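Local coordinates for protein putative acetyltransferase Sthe_0691 (Sphaerobacter thermophilus, PDB 3SHP) that probably transfers an acetyl group from acetyl-coenzyme A to an acceptor that has not been identified, at residues P12-R17 with L62-R67; L87-A92 with E104-V109; D97-R102 with E130-A135. All blocks are in the same frame, centred on the assembly; numbering follows the deposited sequence.

All three contacts meet at helix 98-116 or at the sheet beneath it. Contact 2 is the core one: Leu87 and Phe89 of strand 84-91 press apolar groups against the helix near the centre of the folded chain. Contact 1 lies further out, joining strands 14-18 and 58-66 by a backbone ladder; one side of that ladder faces the same helix, and Glu104 OE2 accepts from Thr13 N and Val14 N. Contact 3 is also partly open and joins helix 98-116 to helix 131-139, almost wholly through charges and hydrogen bonds. The chemistry thus passes from main-chain pairing, through hydrocarbon, to a salt-bridge network; contacts 1 and 3 reach a second subunit, contact 2 does not.

Contact 1 (P12-R17 with L62-R67)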
loop_
_atom_site.group_PDB
_atom_site.type_symbol
_atom_site.label_atom_id
_atom_site.label_comp_id
_atom_site.label_asym_id
_atom_site.label_seq_id
_atom_site.Cartn_x
_atom_site.Cartn_y
_atom_site.Cartn_z
ATOM N N PRO A 12 -9.837 -0.908 -42.009
ATOM C CA PRO A 12 -8.634 -0.484 -42.758
ATOM C C PRO A 12 -7.330 -0.585 -41.948
ATOM O O PRO A 12 -6.253 -0.783 -42.533
ATOM C CB PRO A 12 -8.933 0.992 -43.098
ATOM C CG PRO A 12 -10.437 1.085 -43.063
ATOM C CD PRO A 12 -10.808 0.185 -41.884
ATOM N N THR A 13 -7.428 -0.492 -40.621
ATOM C CA THR A 13 -6.241 -0.401 -39.776
ATOM C C THR A 13 -6.120 -1.529 -38.771
ATOM O O THR A 13 -5.016 -2.033 -38.547
ATOM C CB THR A 13 -6.231 0.922 -38.998
ATOM O OG1 THR A 13 -6.477 1.981 -39.919
ATOM C CG2 THR A 13 -4.884 1.151 -38.398
ATOM N N VAL A 14 -7.237 -1.890 -38.134
ATOM C CA VAL A 14 -7.230 -2.920 -37.111
ATOM C C VAL A 14 -8.241 -4.035 -37.385
ATOM O O VAL A 14 -9.184 -3.854 -38.145
ATOM C CB VAL A 14 -7.542 -2.334 -35.704
ATOM C CG1 VAL A 14 -6.559 -1.168 -35.356
ATOM C CG2 VAL A 14 -8.999 -1.898 -35.626
ATOM N N TYR A 15 -8.042 -5.175 -36.739
ATOM C CA TYR A 15 -9.078 -6.176 -36.707
ATOM C C TYR A 15 -9.257 -6.688 -35.310
ATOM O O TYR A 15 -8.361 -6.545 -34.477
ATOM C CB TYR A 15 -8.827 -7.311 -37.694
ATOM C CG TYR A 15 -7.636 -8.191 -37.443
ATOM C CD1 TYR A 15 -7.760 -9.410 -36.761
ATOM C CD2 TYR A 15 -6.393 -7.847 -37.953
ATOM C CE1 TYR A 15 -6.664 -10.236 -36.560
ATOM C CE2 TYR A 15 -5.302 -8.662 -37.767
ATOM C CZ TYR A 15 -5.440 -9.856 -37.067
ATOM O OH TYR A 15 -4.307 -10.646 -36.905
ATOM N N LEU A 16 -10.444 -7.234 -35.066
ATOM C CA LEU A 16 -10.828 -7.777 -33.785
ATOM C C LEU A 16 -10.978 -9.269 -33.923
ATOM O O LEU A 16 -11.535 -9.771 -34.913
ATOM C CB LEU A 16 -12.150 -7.155 -33.300
ATOM C CG LEU A 16 -12.092 -5.776 -32.610
ATOM C CD1 LEU A 16 -11.172 -4.796 -33.286
ATOM C CD2 LEU A 16 -13.477 -5.178 -32.568
ATOM N N ARG A 17 -10.477 -9.975 -32.918
ATOM C CA ARG A 17 -10.589 -11.424 -32.851
ATOM C C ARG A 17 -10.564 -11.767 -31.364
ATOM O O ARG A 17 -10.190 -10.946 -30.562
ATOM C CB ARG A 17 -9.399 -12.081 -33.560
ATOM C CG ARG A 17 -7.987 -11.594 -33.064
ATOM C CD ARG A 17 -6.934 -12.700 -33.227
ATOM N NE ARG A 17 -5.596 -12.262 -32.837
ATOM C CZ ARG A 17 -5.108 -12.263 -31.591
ATOM N NH1 ARG A 17 -5.845 -12.691 -30.556
ATOM N NH2 ARG A 17 -3.860 -11.824 -31.380
ATOM N N LEU A 62 -12.083 -9.352 -26.723
ATOM C CA LEU A 62 -11.613 -9.263 -28.076
ATOM C C LEU A 62 -10.291 -8.502 -28.080
ATOM O O LEU A 62 -10.179 -7.449 -27.436
ATOM C CB LEU A 62 -12.637 -8.537 -28.953
ATOM C CG LEU A 62 -14.031 -9.171 -29.110
ATOM C CD1 LEU A 62 -14.897 -8.312 -30.006
ATOM C CD2 LEU A 62 -13.937 -10.602 -29.682
ATOM N N ALA A 63 -9.293 -9.037 -28.773
ATOM C CA ALA A 63 -8.067 -8.305 -29.008
ATOM C C ALA A 63 -8.270 -7.332 -30.143
ATOM O O ALA A 63 -8.939 -7.652 -31.144
ATOM C CB ALA A 63 -6.965 -9.268 -29.375
ATOM N N ILE A 64 -7.687 -6.151 -30.021
ATOM C CA ILE A 64 -7.680 -5.231 -31.153
ATOM C C ILE A 64 -6.275 -5.331 -31.748
ATOM O O ILE A 64 -5.277 -5.103 -31.046
ATOM C CB ILE A 64 -7.990 -3.809 -30.715
ATOM C CG1 ILE A 64 -9.354 -3.753 -29.992
ATOM C CG2 ILE A 64 -7.896 -2.825 -31.913
ATOM C CD1 ILE A 64 -9.602 -2.406 -29.252
ATOM N N VAL A 65 -6.189 -5.705 -33.021
ATOM C CA VAL A 65 -4.904 -6.071 -33.610
ATOM C C VAL A 65 -4.600 -5.140 -34.767
ATOM O O VAL A 65 -5.405 -4.995 -35.680
ATOM C CB VAL A 65 -4.891 -7.561 -34.100
ATOM C CG1 VAL A 65 -3.537 -7.945 -34.684
ATOM C CG2 VAL A 65 -5.300 -8.545 -32.984
ATOM N N ARG A 66 -3.435 -4.493 -34.723
ATOM C CA ARG A 66 -3.036 -3.631 -35.820
ATOM C C ARG A 66 -2.587 -4.480 -36.981
ATOM O O ARG A 66 -1.672 -5.287 -36.852
ATOM C CB ARG A 66 -1.932 -2.653 -35.410
ATOM C CG ARG A 66 -1.660 -1.582 -36.449
ATOM C CD ARG A 66 -0.808 -0.461 -35.903
ATOM N NE ARG A 66 0.390 -0.937 -35.194
ATOM C CZ ARG A 66 1.081 -0.209 -34.323
ATOM N NH1 ARG A 66 2.150 -0.728 -33.737
ATOM N NH2 ARG A 66 0.717 1.038 -34.055
ATOM N N ARG A 67 -3.255 -4.283 -38.117
ATOM C CA ARG A 67 -2.992 -5.014 -39.345
ATOM C C ARG A 67 -1.541 -4.885 -39.866
ATOM O O ARG A 67 -0.915 -5.898 -40.183
ATOM C CB ARG A 67 -4.007 -4.593 -40.435
ATOM C CG ARG A 67 -5.516 -4.890 -40.043
ATOM C CD ARG A 67 -6.509 -4.490 -41.119
ATOM N NE ARG A 67 -6.065 -4.948 -42.433
ATOM C CZ ARG A 67 -6.475 -4.448 -43.600
ATOM N NH1 ARG A 67 -7.375 -3.467 -43.646
ATOM N NH2 ARG A 67 -5.982 -4.940 -44.740
#
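Tyr15 and Val65 form an antiparallel hydrogen-bonded pair, with Tyr15 N to Val65 O at 2.8 Å and Val65 N to Tyr15 O at 2.7 Å. The next such pair is less even: Ala63 N reaches Arg17 O at 2.8 Å, while the return bond from Arg17 N to Ala63 O is weak at 3.3 Å. Beyond the strand, Arg67 N continues the ladder to Thr13 O (2.9 Å). On the sheet face of Tyr15 and Arg17, the Tyr15 ring swings back across the neighbouring strand because its CG sits between the backbone N and the carbonyl carbon (chi1 66°). Val65 CB lies over one ring face, a CH-pi contact 3.9 Å from the centroid of the Tyr15 ring, and Arg67 CG meets the ring edge. Arg17 lays a face of its guanidinium over Val65 CG2 and Ala63 CB, NE coming 3.7 Å from Val65 CG2. The polar ends go elsewhere: Tyr15 OH to Glu70, Arg17 to Asp23, Arg67 NH1 to Gly11 O. On the other face Ile64 CG2 packs on Val14 CB (3.8 Å) and its CG1 runs beside Leu16 CD1. Arg66 ends this row with a charge paired to Asp69 and to Glu21 of a second subunit. The Val14, Leu16 and Ile64 part is therefore hydrocarbon turned to helix 98-116, whereas the other face sheathes apolar Val65 with the flat parts of polar side chains.

Contact 2 (L87-A92 with E104-V109)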
loop_
_atom_site.group_PDB
_atom_site.type_symbol
_atom_site.label_atom_id
_atom_site.label_comp_id
_atom_site.label_asym_id
_atom_site.label_seq_id
_atom_site.Cartn_x
_atom_site.Cartn_y
_atom_site.Cartn_z
ATOM N N LEU A 87 -19.720 -2.788 -22.666
ATOM C CA LEU A 87 -18.326 -2.869 -23.093
ATOM C C LEU A 87 -17.492 -1.637 -22.814
ATOM O O LEU A 87 -18.004 -0.519 -22.692
ATOM C CB LEU A 87 -18.218 -3.187 -24.573
ATOM C CG LEU A 87 -18.953 -2.305 -25.553
ATOM C CD1 LEU A 87 -18.107 -2.150 -26.802
ATOM C CD2 LEU A 87 -20.324 -2.929 -25.884
ATOM N N ARG A 88 -16.199 -1.872 -22.724
ATOM C CA ARG A 88 -15.225 -0.823 -22.520
ATOM C C ARG A 88 -13.948 -1.239 -23.240
ATOM O O ARG A 88 -13.755 -2.419 -23.546
ATOM C CB ARG A 88 -14.990 -0.580 -21.011
ATOM C CG ARG A 88 -14.109 -1.590 -20.239
ATOM C CD ARG A 88 -13.558 -0.982 -18.879
ATOM N NE ARG A 88 -14.650 -0.575 -17.982
ATOM C CZ ARG A 88 -15.274 -1.388 -17.122
ATOM N NH1 ARG A 88 -16.288 -0.930 -16.383
ATOM N NH2 ARG A 88 -14.892 -2.661 -16.998
ATOM N N PHE A 89 -13.092 -0.280 -23.528
ATOM C CA PHE A 89 -11.877 -0.544 -24.289
ATOM C C PHE A 89 -10.691 -0.242 -23.401
ATOM O O PHE A 89 -10.756 0.672 -22.572
ATOM C CB PHE A 89 -11.808 0.359 -25.529
ATOM C CG PHE A 89 -12.946 0.156 -26.491
ATOM C CD1 PHE A 89 -12.856 -0.787 -27.506
ATOM C CD2 PHE A 89 -14.111 0.901 -26.373
ATOM C CE1 PHE A 89 -13.904 -0.982 -28.398
ATOM C CE2 PHE A 89 -15.177 0.708 -27.253
ATOM C CZ PHE A 89 -15.069 -0.233 -28.281
ATOM N N HIS A 90 -9.617 -1.000 -23.583
ATOM C CA HIS A 90 -8.365 -0.776 -22.882
ATOM C C HIS A 90 -7.309 -0.707 -23.975
ATOM O O HIS A 90 -7.030 -1.717 -24.601
ATOM C CB HIS A 90 -8.032 -1.941 -21.946
ATOM C CG HIS A 90 -9.033 -2.170 -20.858
ATOM N ND1 HIS A 90 -9.005 -1.481 -19.661
ATOM C CD2 HIS A 90 -10.080 -3.027 -20.773
ATOM C CE1 HIS A 90 -9.998 -1.895 -18.893
ATOM N NE2 HIS A 90 -10.662 -2.838 -19.541
HETATM N N MSE A 91 -6.739 0.467 -24.227
HETATM C CA MSE A 91 -5.735 0.603 -25.306
HETATM C C MSE A 91 -4.325 0.569 -24.722
HETATM O O MSE A 91 -4.134 0.978 -23.587
HETATM C CB MSE A 91 -5.942 1.907 -26.090
HETATM C CG MSE A 91 -7.387 2.094 -26.553
HETATM SE SE MSE A 91 -8.029 0.628 -27.675
HETATM C CE MSE A 91 -6.888 0.959 -29.188
ATOM N N ALA A 92 -3.348 0.079 -25.481
ATOM C CA ALA A 92 -1.974 0.060 -24.995
ATOM C C ALA A 92 -1.503 1.489 -24.747
ATOM O O ALA A 92 -1.766 2.377 -25.542
ATOM C CB ALA A 92 -1.044 -0.654 -25.971
ATOM N N GLU A 104 -12.014 3.112 -34.479
ATOM C CA GLU A 104 -12.193 2.108 -35.529
ATOM C C GLU A 104 -12.716 0.810 -34.912
ATOM O O GLU A 104 -13.626 0.204 -35.442
ATOM C CB GLU A 104 -10.901 1.867 -36.323
ATOM C CG GLU A 104 -11.106 0.862 -37.453
ATOM C CD GLU A 104 -9.945 0.806 -38.439
ATOM O OE1 GLU A 104 -9.465 1.876 -38.877
ATOM O OE2 GLU A 104 -9.513 -0.311 -38.789
ATOM N N ALA A 105 -12.149 0.412 -33.777
ATOM C CA ALA A 105 -12.574 -0.802 -33.091
ATOM C C ALA A 105 -14.060 -0.718 -32.712
ATOM O O ALA A 105 -14.786 -1.705 -32.804
ATOM C CB ALA A 105 -11.735 -1.036 -31.859
ATOM N N LEU A 106 -14.505 0.454 -32.274
ATOM C CA LEU A 106 -15.910 0.638 -31.917
ATOM C C LEU A 106 -16.794 0.539 -33.165
ATOM O O LEU A 106 -17.875 -0.072 -33.117
ATOM C CB LEU A 106 -16.129 1.967 -31.199
ATOM C CG LEU A 106 -17.575 2.270 -30.739
ATOM C CD1 LEU A 106 -18.146 1.115 -29.922
ATOM C CD2 LEU A 106 -17.593 3.513 -29.882
ATOM N N GLU A 107 -16.339 1.128 -34.275
ATOM C CA GLU A 107 -17.054 1.002 -35.555
ATOM C C GLU A 107 -17.255 -0.450 -35.951
ATOM O O GLU A 107 -18.290 -0.801 -36.509
ATOM C CB GLU A 107 -16.308 1.711 -36.692
ATOM C CG GLU A 107 -16.323 3.219 -36.587
ATOM C CD GLU A 107 -15.534 3.918 -37.695
ATOM O OE1 GLU A 107 -14.620 3.307 -38.308
ATOM O OE2 GLU A 107 -15.833 5.105 -37.938
ATOM N N LEU A 108 -16.251 -1.275 -35.686
ATOM C CA LEU A 108 -16.276 -2.684 -36.057
ATOM C C LEU A 108 -17.173 -3.502 -35.163
ATOM O O LEU A 108 -17.933 -4.318 -35.661
ATOM C CB LEU A 108 -14.862 -3.291 -36.047
ATOM C CG LEU A 108 -13.859 -2.555 -36.961
ATOM C CD1 LEU A 108 -12.514 -3.223 -36.901
ATOM C CD2 LEU A 108 -14.359 -2.460 -38.408
ATOM N N VAL A 109 -17.079 -3.294 -33.854
ATOM C CA VAL A 109 -17.736 -4.182 -32.897
ATOM C C VAL A 109 -19.252 -3.929 -32.789
ATOM O O VAL A 109 -20.005 -4.868 -32.589
ATOM C CB VAL A 109 -17.045 -4.142 -31.490
ATOM C CG1 VAL A 109 -17.439 -2.908 -30.722
ATOM C CG2 VAL A 109 -17.400 -5.380 -30.673
#
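Ala105 O accepts from Val109 N at 3.0 Å and, weakly, from Leu108 N, helical bonds that hold in place two of the three helix residues facing strand 84-91. Everything that crosses from strand to helix is apolar. The axes of segments 87-91 and 104-109 stay 10.5 Å apart at closest, and the gap is spanned chiefly by Phe89. With CG beside its backbone N and opposite the carbonyl carbon (chi1 -61°), the ring stands out from the strand and enters the helix surface by its far end. Phe89 CZ is 3.7 Å from Leu106 CD1, which lies at the ring edge and near the ring plane, and 3.8 Å from Leu106 CB; the two side chains cross at about a right angle. Val109 CG1 is also at the edge, more loosely, 4.3 Å from Phe89 CZ, while Ala105 CB meets Phe89 CE1 obliquely at 4.1 Å. Leu87, two residues back on the same strand face, slides its CD1 past Val109 CG1 at 4.0 Å. Cys76 of the adjacent strand 72-80, Ile64 of strand 58-66 beyond it and Arg102 of the helix pack on Phe89 as well. Replacing Phe89 by an alanine would remove the ring, and the span between strand and helix would probably be left unfilled, with Leu106 CD1 deprived of its aromatic partner. Strand 84-91, helix 98-116 and the parallel strand 121-127 form a beta-alpha-beta crossover, consistent with the central unit of the GNAT acetyltransferase fold.

Contact 3 (D97-R102 with E130-A135); sequences DADVLR and EQRTLA
Asp99 and Arg132 mark the nearest CA approach of helical segments 98-102 and 131-135, which run almost parallel at 17° with axes 7.9 Å apart. Asp99, its CG anti to the backbone N (chi1 -167°), extends its carboxylate to the first turn of the second helix. OD1 accepts three bonds: from Thr133 OG1 at 2.6 Å, nearly in line with the C-O bond, from Thr133 N at 3.3 Å on the syn side, and from Arg102 NH2 at 3.0 Å on the anti side, the last being a salt bridge within helix 98-116. Asp99 OD2 takes Arg132 N at 2.9 Å, also syn; the syn and anti donors are all tilted out of the carboxylate plane. A negative group facing these N-H groups at a helix start is likely to be stabilised by the helix. Such side-by-side helices, one crossing between strands 84-91 and 121-127 and the other following strand 121-127, are consistent with a GNAT fold. Thr133 OG1, besides donating to Asp99, accepts from Arg102 NE at 3.0 Å in the guanidinium plane, so Arg102 is held along its edge by Asp99 and Thr133. Over one face of that guanidinium the Glu130 carboxylate is stacked, planes 16° apart; the salt bridge from Arg102 NH1 to Glu130 OE1 (3.5 Å) is purely one of charge. Glu130 also accepts from Ala127 N and pairs with Arg154 and with Lys47 of a second subunit. On the outer side Val100 CG2 lies alongside Arg132, and a water accepts from Arg132 NE at 2.6 Å while bonding weakly to Asp99 OD2.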
loop_
_atom_site.group_PDB
_atom_site.type_symbol
_atom_site.label_atom_id
_atom_site.label_comp_id
_atom_site.label_asym_id
_atom_site.label_seq_id
_atom_site.Cartn_x
_atom_site.Cartn_y
_atom_site.Cartn_z
ATOM N N ASP A 97 -1.424 7.225 -31.018
ATOM C CA ASP A 97 -2.747 7.838 -31.101
ATOM C C ASP A 97 -3.814 6.755 -30.864
ATOM O O ASP A 97 -4.384 6.184 -31.784
ATOM C CB ASP A 97 -2.939 8.513 -32.469
ATOM C CG ASP A 97 -4.243 9.349 -32.567
ATOM O OD1 ASP A 97 -5.146 9.252 -31.678
ATOM O OD2 ASP A 97 -4.352 10.114 -33.571
ATOM N N ALA A 98 -4.050 6.476 -29.600
ATOM C CA ALA A 98 -4.916 5.417 -29.226
ATOM C C ALA A 98 -6.355 5.666 -29.722
ATOM O O ALA A 98 -7.054 4.723 -30.094
ATOM C CB ALA A 98 -4.858 5.249 -27.744
ATOM N N ASP A 99 -6.763 6.933 -29.780
ATOM C CA ASP A 99 -8.156 7.293 -30.057
ATOM C C ASP A 99 -8.618 6.875 -31.456
ATOM O O ASP A 99 -9.758 6.430 -31.605
ATOM C CB ASP A 99 -8.369 8.798 -29.834
ATOM C CG ASP A 99 -9.851 9.202 -29.802
ATOM O OD1 ASP A 99 -10.725 8.455 -29.288
ATOM O OD2 ASP A 99 -10.123 10.310 -30.280
ATOM N N VAL A 100 -7.747 7.027 -32.466
ATOM C CA VAL A 100 -8.095 6.648 -33.863
ATOM C C VAL A 100 -8.370 5.144 -33.951
ATOM O O VAL A 100 -9.303 4.704 -34.618
ATOM C CB VAL A 100 -6.958 7.004 -34.902
ATOM C CG1 VAL A 100 -7.380 6.652 -36.344
ATOM C CG2 VAL A 100 -6.595 8.473 -34.867
ATOM N N LEU A 101 -7.546 4.367 -33.257
ATOM C CA LEU A 101 -7.643 2.918 -33.305
ATOM C C LEU A 101 -8.806 2.413 -32.442
ATOM O O LEU A 101 -9.522 1.504 -32.857
ATOM C CB LEU A 101 -6.315 2.272 -32.875
ATOM C CG LEU A 101 -5.077 2.650 -33.716
ATOM C CD1 LEU A 101 -3.848 1.937 -33.229
ATOM C CD2 LEU A 101 -5.266 2.296 -35.132
ATOM N N ARG A 102 -8.991 2.984 -31.253
ATOM C CA ARG A 102 -10.204 2.735 -30.450
ATOM C C ARG A 102 -11.500 3.028 -31.210
ATOM O O ARG A 102 -12.434 2.243 -31.173
ATOM C CB ARG A 102 -10.207 3.558 -29.153
ATOM C CG ARG A 102 -11.252 3.046 -28.111
ATOM C CD ARG A 102 -11.232 3.861 -26.815
ATOM N NE ARG A 102 -10.804 5.215 -27.110
ATOM C CZ ARG A 102 -9.731 5.799 -26.577
ATOM N NH1 ARG A 102 -9.011 5.178 -25.648
ATOM N NH2 ARG A 102 -9.405 7.022 -26.963
ATOM N N GLU A 130 -12.433 11.700 -25.600
ATOM C CA GLU A 130 -12.142 10.747 -26.669
ATOM C C GLU A 130 -12.918 11.059 -27.953
ATOM O O GLU A 130 -13.845 10.343 -28.335
ATOM C CB GLU A 130 -12.291 9.300 -26.171
ATOM C CG GLU A 130 -11.156 8.949 -25.218
ATOM C CD GLU A 130 -11.405 7.746 -24.288
ATOM O OE1 GLU A 130 -10.475 7.460 -23.486
ATOM O OE2 GLU A 130 -12.483 7.088 -24.343
ATOM N N GLN A 131 -12.488 12.130 -28.614
ATOM C CA GLN A 131 -13.199 12.751 -29.752
ATOM C C GLN A 131 -13.668 11.799 -30.839
ATOM O O GLN A 131 -14.842 11.757 -31.196
ATOM C CB GLN A 131 -12.307 13.804 -30.415
ATOM C CG GLN A 131 -12.819 15.202 -30.314
ATOM C CD GLN A 131 -12.212 16.125 -31.389
ATOM O OE1 GLN A 131 -11.011 16.033 -31.721
ATOM N NE2 GLN A 131 -13.047 17.021 -31.938
ATOM N N ARG A 132 -12.713 11.068 -31.388
ATOM C CA ARG A 132 -12.984 10.154 -32.470
ATOM C C ARG A 132 -13.869 9.005 -32.015
ATOM O O ARG A 132 -14.790 8.619 -32.722
ATOM C CB ARG A 132 -11.674 9.659 -33.057
ATOM C CG ARG A 132 -10.887 10.795 -33.678
ATOM C CD ARG A 132 -9.577 10.319 -34.208
ATOM N NE ARG A 132 -8.666 11.432 -34.478
ATOM C CZ ARG A 132 -8.632 12.128 -35.618
ATOM N NH1 ARG A 132 -9.477 11.855 -36.614
ATOM N NH2 ARG A 132 -7.750 13.114 -35.762
ATOM N N THR A 133 -13.600 8.471 -30.829
ATOM C CA THR A 133 -14.427 7.402 -30.275
ATOM C C THR A 133 -15.868 7.897 -30.024
ATOM O O THR A 133 -16.835 7.210 -30.340
ATOM C CB THR A 133 -13.778 6.804 -29.001
ATOM O OG1 THR A 133 -12.416 6.444 -29.296
ATOM C CG2 THR A 133 -14.528 5.566 -28.524
ATOM N N LEU A 134 -16.014 9.104 -29.487
ATOM C CA LEU A 134 -17.358 9.682 -29.346
ATOM C C LEU A 134 -18.053 9.770 -30.714
ATOM O O LEU A 134 -19.241 9.418 -30.845
ATOM C CB LEU A 134 -17.292 11.063 -28.700
ATOM C CG LEU A 134 -16.830 11.044 -27.238
ATOM C CD1 LEU A 134 -16.520 12.465 -26.823
ATOM C CD2 LEU A 134 -17.899 10.410 -26.316
ATOM N N ALA A 135 -17.308 10.228 -31.728
ATOM C CA ALA A 135 -17.901 10.386 -33.055
ATOM C C ALA A 135 -18.277 9.029 -33.641
ATOM O O ALA A 135 -19.320 8.905 -34.290
ATOM C CB ALA A 135 -16.975 11.154 -33.980
HETATM O O HOH W 1 -7.558 11.815 -32.107
#